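Local coordinates for protein chorismatase (Streptomyces hygroscopicus, PDB 4BPS) that hydrolyses chorismate to pyruvate and a dihydroxycyclohexadiene carboxylic acid, a step in making the immunosuppressant polyketides FK506 and FK520, at residues Arg110-Phe123 and Asp157-Ile171. Residues are numbered along the deposited sequence; the frame is centred on the assembly and turned at random.
Sequences RYADATAALYTNVF and DFCVGRAQALDEGGI. With 3EB (3-(2-carboxyethyl)benzoic acid), chain B.
D157 receives the start of helix 112-123 with both carboxylate oxygens: OD2 accepts from Y111 N at 2.8 Å, on its syn side but 30° out of the carboxylate plane, and OD1 takes a weak bond from A112 N. An acid suits this place, since backbone N-H groups at a helix start lack partners within the helix; N148 ND2 also binds OD2. The axes then run at 40° to one another, and small residues let them approach to 7.1 Å. G161 lies against A112 O, where any side chain would clash, and its own O meets A116 CA at 3.2 Å in a C-H...O contact. The buried T115 hydroxyl is satisfied by Y111 O, leaving its CG2 to pack on F158. As knobs into holes, A116 sits among G161, Q164, A165 and E168, and A165 among A116, Y119, T120 and F123.

Polar groups line the outer margin. Two waters each link D113 OD1 to the Q164 amide, whose NE2 also donates to E168 OE2. T120 OG1 bonds back to A116 O and receives a water that also donates to A165 O. Further along, I171 CG1 stands over the centre of the F123 ring, 3.8 Å from its centroid, while L166 CD1 meets the ring edge; an alanine in place of F123 would probably leave both aliphatic chains without their aromatic partner and open a gap beside A165.

On the inner side, Y119 OH, bonded to N139, accepts from a water that in turn accepts from R162 NH1. A bend at chi3 (60°) turns the R162 guanidinium so that F158 CE2 lies over its face while its edge meets 3EB, NH1 and NH2 each donating at 2.8 Å to one benzoate oxygen. R162 binds the substrate, and this two-bond pairing is consistent with the YjgF-type domain holding a positive side chain ready for a chorismate carboxylate.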
loop_
_atom_site.group_PDB
_atom_site.type_symbol
_atom_site.label_atom_id
_atom_site.label_comp_id
_atom_site.label_asym_id
_atom_site.label_seq_id
_atom_site.Cartn_x
_atom_site.Cartn_y
_atom_site.Cartn_z
ATOM N N ARG A 110 10.531 19.746 -3.218
ATOM C CA ARG A 110 11.184 18.789 -4.110
ATOM C C ARG A 110 11.235 17.439 -3.403
ATOM O O ARG A 110 11.541 17.413 -2.204
ATOM C CB ARG A 110 12.649 19.247 -4.425
ATOM C CG ARG A 110 12.779 20.623 -5.074
ATOM C CD ARG A 110 14.216 20.922 -5.524
ATOM N NE ARG A 110 14.387 22.239 -6.155
ATOM C CZ ARG A 110 14.798 23.348 -5.534
ATOM N NH1 ARG A 110 14.919 24.479 -6.213
ATOM N NH2 ARG A 110 15.094 23.352 -4.235
ATOM N N TYR A 111 11.001 16.328 -4.107
ATOM C CA TYR A 111 10.953 15.027 -3.444
ATOM C C TYR A 111 11.808 13.947 -4.060
ATOM O O TYR A 111 12.046 12.940 -3.376
ATOM C CB TYR A 111 9.512 14.506 -3.390
ATOM C CG TYR A 111 8.605 15.289 -2.496
ATOM C CD1 TYR A 111 8.747 15.228 -1.111
ATOM C CD2 TYR A 111 7.606 16.095 -3.026
ATOM C CE1 TYR A 111 7.922 15.932 -0.280
ATOM C CE2 TYR A 111 6.757 16.811 -2.185
ATOM C CZ TYR A 111 6.926 16.715 -0.804
ATOM O OH TYR A 111 6.106 17.399 0.076
ATOM N N ALA A 112 12.281 14.064 -5.305
ATOM C CA ALA A 112 12.964 12.913 -5.908
ATOM C C ALA A 112 14.192 12.470 -5.120
ATOM O O ALA A 112 14.369 11.282 -4.855
ATOM C CB ALA A 112 13.351 13.188 -7.359
ATOM N N ASP A 113 15.082 13.407 -4.792
ATOM C CA ASP A 113 16.306 13.028 -4.104
ATOM C C ASP A 113 15.990 12.414 -2.731
ATOM O O ASP A 113 16.574 11.403 -2.332
ATOM C CB ASP A 113 17.223 14.236 -3.950
ATOM C CG ASP A 113 17.684 14.789 -5.286
ATOM O OD1 ASP A 113 17.921 14.004 -6.231
ATOM O OD2 ASP A 113 17.835 16.015 -5.398
ATOM N N ALA A 114 15.054 13.005 -2.009
ATOM C CA ALA A 114 14.692 12.496 -0.687
ATOM C C ALA A 114 14.011 11.128 -0.773
ATOM O O ALA A 114 14.210 10.280 0.103
ATOM C CB ALA A 114 13.776 13.485 0.005
ATOM N N THR A 115 13.233 10.918 -1.832
ATOM C CA THR A 115 12.549 9.640 -2.036
ATOM C C THR A 115 13.569 8.556 -2.404
ATOM O O THR A 115 13.475 7.412 -1.942
ATOM C CB THR A 115 11.482 9.760 -3.124
ATOM O OG1 THR A 115 10.488 10.698 -2.698
ATOM C CG2 THR A 115 10.789 8.437 -3.398
ATOM N N ALA A 116 14.542 8.899 -3.240
ATOM C CA ALA A 116 15.577 7.942 -3.596
ATOM C C ALA A 116 16.358 7.538 -2.346
ATOM O O ALA A 116 16.708 6.365 -2.159
ATOM C CB ALA A 116 16.523 8.507 -4.658
ATOM N N ALA A 117 16.635 8.510 -1.469
ATOM C CA ALA A 117 17.363 8.215 -0.241
ATOM C C ALA A 117 16.530 7.333 0.706
ATOM O O ALA A 117 17.042 6.394 1.305
ATOM C CB ALA A 117 17.800 9.500 0.445
ATOM N N LEU A 118 15.243 7.637 0.824
ATOM C CA LEU A 118 14.346 6.876 1.668
ATOM C C LEU A 118 14.275 5.433 1.178
ATOM O O LEU A 118 14.453 4.496 1.964
ATOM C CB LEU A 118 12.974 7.571 1.641
ATOM C CG LEU A 118 11.880 6.929 2.478
ATOM C CD1 LEU A 118 10.844 7.973 2.908
ATOM C CD2 LEU A 118 11.202 5.800 1.703
ATOM N N TYR A 119 14.045 5.236 -0.118
ATOM C CA TYR A 119 13.983 3.873 -0.640
ATOM C C TYR A 119 15.334 3.164 -0.551
ATOM O O TYR A 119 15.385 1.979 -0.268
ATOM C CB TYR A 119 13.417 3.837 -2.079
ATOM C CG TYR A 119 11.925 3.577 -2.083
ATOM C CD1 TYR A 119 11.446 2.284 -2.085
ATOM C CD2 TYR A 119 11.012 4.618 -2.029
ATOM C CE1 TYR A 119 10.082 2.014 -2.016
ATOM C CE2 TYR A 119 9.650 4.357 -1.951
ATOM C CZ TYR A 119 9.188 3.052 -1.960
ATOM O OH TYR A 119 7.839 2.762 -1.867
ATOM N N THR A 120 16.432 3.892 -0.770
ATOM C CA THR A 120 17.753 3.294 -0.548
ATOM C C THR A 120 17.851 2.741 0.867
ATOM O O THR A 120 18.344 1.640 1.090
ATOM C CB THR A 120 18.862 4.311 -0.791
ATOM O OG1 THR A 120 18.963 4.605 -2.192
ATOM C CG2 THR A 120 20.218 3.774 -0.319
ATOM N N ASN A 121 17.383 3.529 1.821
ATOM C CA ASN A 121 17.466 3.125 3.215
ATOM C C ASN A 121 16.566 1.909 3.493
ATOM O O ASN A 121 16.961 1.010 4.244
ATOM C CB ASN A 121 17.130 4.289 4.145
ATOM C CG ASN A 121 18.218 5.348 4.138
ATOM O OD1 ASN A 121 19.366 5.051 3.812
ATOM N ND2 ASN A 121 17.862 6.577 4.444
ATOM N N VAL A 122 15.390 1.853 2.868
ATOM C CA VAL A 122 14.526 0.677 2.985
ATOM C C VAL A 122 15.204 -0.576 2.415
ATOM O O VAL A 122 15.260 -1.635 3.080
ATOM C CB VAL A 122 13.166 0.932 2.320
ATOM C CG1 VAL A 122 12.344 -0.348 2.211
ATOM C CG2 VAL A 122 12.377 2.006 3.076
ATOM N N PHE A 123 15.725 -0.486 1.192
ATOM C CA PHE A 123 16.394 -1.641 0.592
ATOM C C PHE A 123 17.581 -2.059 1.447
ATOM O O PHE A 123 17.811 -3.257 1.671
ATOM C CB PHE A 123 16.858 -1.356 -0.832
ATOM C CG PHE A 123 15.744 -1.120 -1.828
ATOM C CD1 PHE A 123 14.667 -1.990 -1.963
ATOM C CD2 PHE A 123 15.804 -0.030 -2.677
ATOM C CE1 PHE A 123 13.679 -1.763 -2.908
ATOM C CE2 PHE A 123 14.801 0.222 -3.609
ATOM C CZ PHE A 123 13.744 -0.649 -3.728
ATOM N N ASP A 157 7.606 13.305 -9.623
ATOM C CA ASP A 157 8.836 13.549 -8.860
ATOM C C ASP A 157 9.113 12.360 -7.925
ATOM O O ASP A 157 10.228 11.819 -7.867
ATOM C CB ASP A 157 8.574 14.850 -8.090
ATOM C CG ASP A 157 9.773 15.421 -7.342
ATOM O OD1 ASP A 157 10.946 15.188 -7.715
ATOM O OD2 ASP A 157 9.479 16.174 -6.394
ATOM N N PHE A 158 8.069 11.912 -7.219
ATOM C CA PHE A 158 8.149 10.708 -6.395
ATOM C C PHE A 158 8.568 9.487 -7.235
ATOM O O PHE A 158 9.431 8.712 -6.818
ATOM C CB PHE A 158 6.782 10.487 -5.718
ATOM C CG PHE A 158 6.564 9.073 -5.257
ATOM C CD1 PHE A 158 7.205 8.582 -4.116
ATOM C CD2 PHE A 158 5.750 8.213 -5.973
ATOM C CE1 PHE A 158 7.048 7.265 -3.716
ATOM C CE2 PHE A 158 5.578 6.895 -5.561
ATOM C CZ PHE A 158 6.239 6.424 -4.442
ATOM N N CYS A 159 7.952 9.302 -8.406
ATOM C CA CYS A 159 8.308 8.159 -9.236
ATOM C C CYS A 159 9.768 8.205 -9.672
ATOM O O CYS A 159 10.408 7.151 -9.771
ATOM C CB CYS A 159 7.404 8.069 -10.475
ATOM S SG CYS A 159 5.741 7.384 -10.144
ATOM N N VAL A 160 10.289 9.398 -10.002
ATOM C CA VAL A 160 11.703 9.529 -10.346
ATOM C C VAL A 160 12.560 9.009 -9.181
ATOM O O VAL A 160 13.500 8.227 -9.383
ATOM C CB VAL A 160 12.068 10.997 -10.674
ATOM C CG1 VAL A 160 13.580 11.184 -10.749
ATOM C CG2 VAL A 160 11.408 11.430 -11.988
ATOM N N GLY A 161 12.267 9.464 -7.966
ATOM C CA GLY A 161 13.054 9.042 -6.824
ATOM C C GLY A 161 13.000 7.549 -6.534
ATOM O O GLY A 161 14.018 6.913 -6.253
ATOM N N ARG A 162 11.798 6.981 -6.588
ATOM C CA ARG A 162 11.677 5.546 -6.382
ATOM C C ARG A 162 12.485 4.774 -7.427
ATOM O O ARG A 162 13.235 3.866 -7.100
ATOM C CB ARG A 162 10.203 5.158 -6.385
ATOM C CG ARG A 162 9.973 3.658 -6.338
ATOM C CD ARG A 162 8.500 3.280 -6.100
ATOM N NE ARG A 162 7.627 3.792 -7.172
ATOM C CZ ARG A 162 6.297 3.735 -7.140
ATOM N NH1 ARG A 162 5.651 3.170 -6.103
ATOM N NH2 ARG A 162 5.596 4.262 -8.144
ATOM N N ALA A 163 12.345 5.164 -8.694
ATOM C CA ALA A 163 13.047 4.492 -9.776
ATOM C C ALA A 163 14.557 4.607 -9.576
ATOM O O ALA A 163 15.297 3.639 -9.818
ATOM C CB ALA A 163 12.619 5.062 -11.131
ATOM N N GLN A 164 15.028 5.785 -9.179
ATOM C CA GLN A 164 16.459 5.986 -8.942
ATOM C C GLN A 164 16.973 5.056 -7.847
ATOM O O GLN A 164 18.076 4.499 -7.971
ATOM C CB GLN A 164 16.749 7.450 -8.599
ATOM C CG GLN A 164 18.226 7.767 -8.430
ATOM C CD GLN A 164 18.438 9.207 -8.056
ATOM O OE1 GLN A 164 17.894 10.098 -8.712
ATOM N NE2 GLN A 164 19.228 9.456 -7.006
ATOM N N ALA A 165 16.194 4.882 -6.782
ATOM C CA ALA A 165 16.608 3.992 -5.702
ATOM C C ALA A 165 16.741 2.544 -6.191
ATOM O O ALA A 165 17.636 1.834 -5.740
ATOM C CB ALA A 165 15.662 4.059 -4.529
ATOM N N LEU A 166 15.855 2.095 -7.082
ATOM C CA LEU A 166 16.015 0.732 -7.570
ATOM C C LEU A 166 17.353 0.594 -8.291
ATOM O O LEU A 166 18.067 -0.393 -8.109
ATOM C CB LEU A 166 14.878 0.289 -8.497
ATOM C CG LEU A 166 13.624 -0.307 -7.836
ATOM C CD1 LEU A 166 12.743 0.729 -7.163
ATOM C CD2 LEU A 166 12.810 -1.075 -8.878
ATOM N N ASP A 167 17.710 1.577 -9.106
ATOM C CA ASP A 167 19.013 1.509 -9.768
ATOM C C ASP A 167 20.173 1.556 -8.779
ATOM O O ASP A 167 21.168 0.860 -8.951
ATOM C CB ASP A 167 19.157 2.662 -10.755
ATOM C CG ASP A 167 18.200 2.555 -11.915
ATOM O OD1 ASP A 167 17.715 1.431 -12.194
ATOM O OD2 ASP A 167 17.924 3.598 -12.546
ATOM N N GLU A 168 20.064 2.402 -7.762
ATOM C CA GLU A 168 21.098 2.510 -6.735
ATOM C C GLU A 168 21.295 1.222 -5.955
ATOM O O GLU A 168 22.363 0.989 -5.404
ATOM C CB GLU A 168 20.736 3.656 -5.785
ATOM C CG GLU A 168 21.010 4.990 -6.412
ATOM C CD GLU A 168 20.347 6.176 -5.720
ATOM O OE1 GLU A 168 19.460 5.980 -4.851
ATOM O OE2 GLU A 168 20.758 7.318 -6.037
ATOM N N GLY A 169 20.256 0.387 -5.914
ATOM C CA GLY A 169 20.308 -0.845 -5.156
ATOM C C GLY A 169 20.481 -2.070 -6.019
ATOM O O GLY A 169 20.568 -3.176 -5.483
ATOM N N GLY A 170 20.539 -1.902 -7.344
ATOM C CA GLY A 170 20.585 -3.051 -8.245
ATOM C C GLY A 170 19.326 -3.906 -8.138
ATOM O O GLY A 170 19.374 -5.145 -8.240
ATOM N N ILE A 171 18.186 -3.256 -7.929
ATOM C CA ILE A 171 16.930 -3.955 -7.693
ATOM C C ILE A 171 16.196 -4.206 -9.022
ATOM O O ILE A 171 15.978 -3.274 -9.803
ATOM C CB ILE A 171 16.011 -3.121 -6.752
ATOM C CG1 ILE A 171 16.706 -2.785 -5.411
ATOM C CG2 ILE A 171 14.673 -3.821 -6.513
ATOM C CD1 ILE A 171 16.947 -3.971 -4.492
HETATM C C 3EB B . -2.192 2.703 -11.485
HETATM O O 3EB B . -1.177 3.116 -12.056
HETATM C CA 3EB B . -2.950 3.546 -10.498
HETATM O OAB 3EB B . 2.820 4.495 -7.654
HETATM O OAD 3EB B . 2.861 3.013 -6.004
HETATM C CAE 3EB B . -1.661 2.247 -8.063
HETATM C CAF 3EB B . -0.893 1.515 -7.165
HETATM C CAG 3EB B . -1.180 3.442 -8.598
HETATM C CAH 3EB B . 0.357 1.968 -6.780
HETATM C CAL 3EB B . 2.260 3.611 -6.975
HETATM C CAM 3EB B . 0.091 3.873 -8.214
HETATM C CAN 3EB B . 0.875 3.139 -7.324
HETATM O OXT 3EB B . -2.705 1.547 -11.739
HETATM C C2 3EB B . -2.011 4.303 -9.536
HETATM O O HOH W 1 19.655 11.999 -5.575
HETATM O O HOH W 2 16.855 12.645 -8.211
HETATM O O HOH W 3 6.355 1.446 -3.674
HETATM O O HOH W 4 19.110 2.007 -3.299
#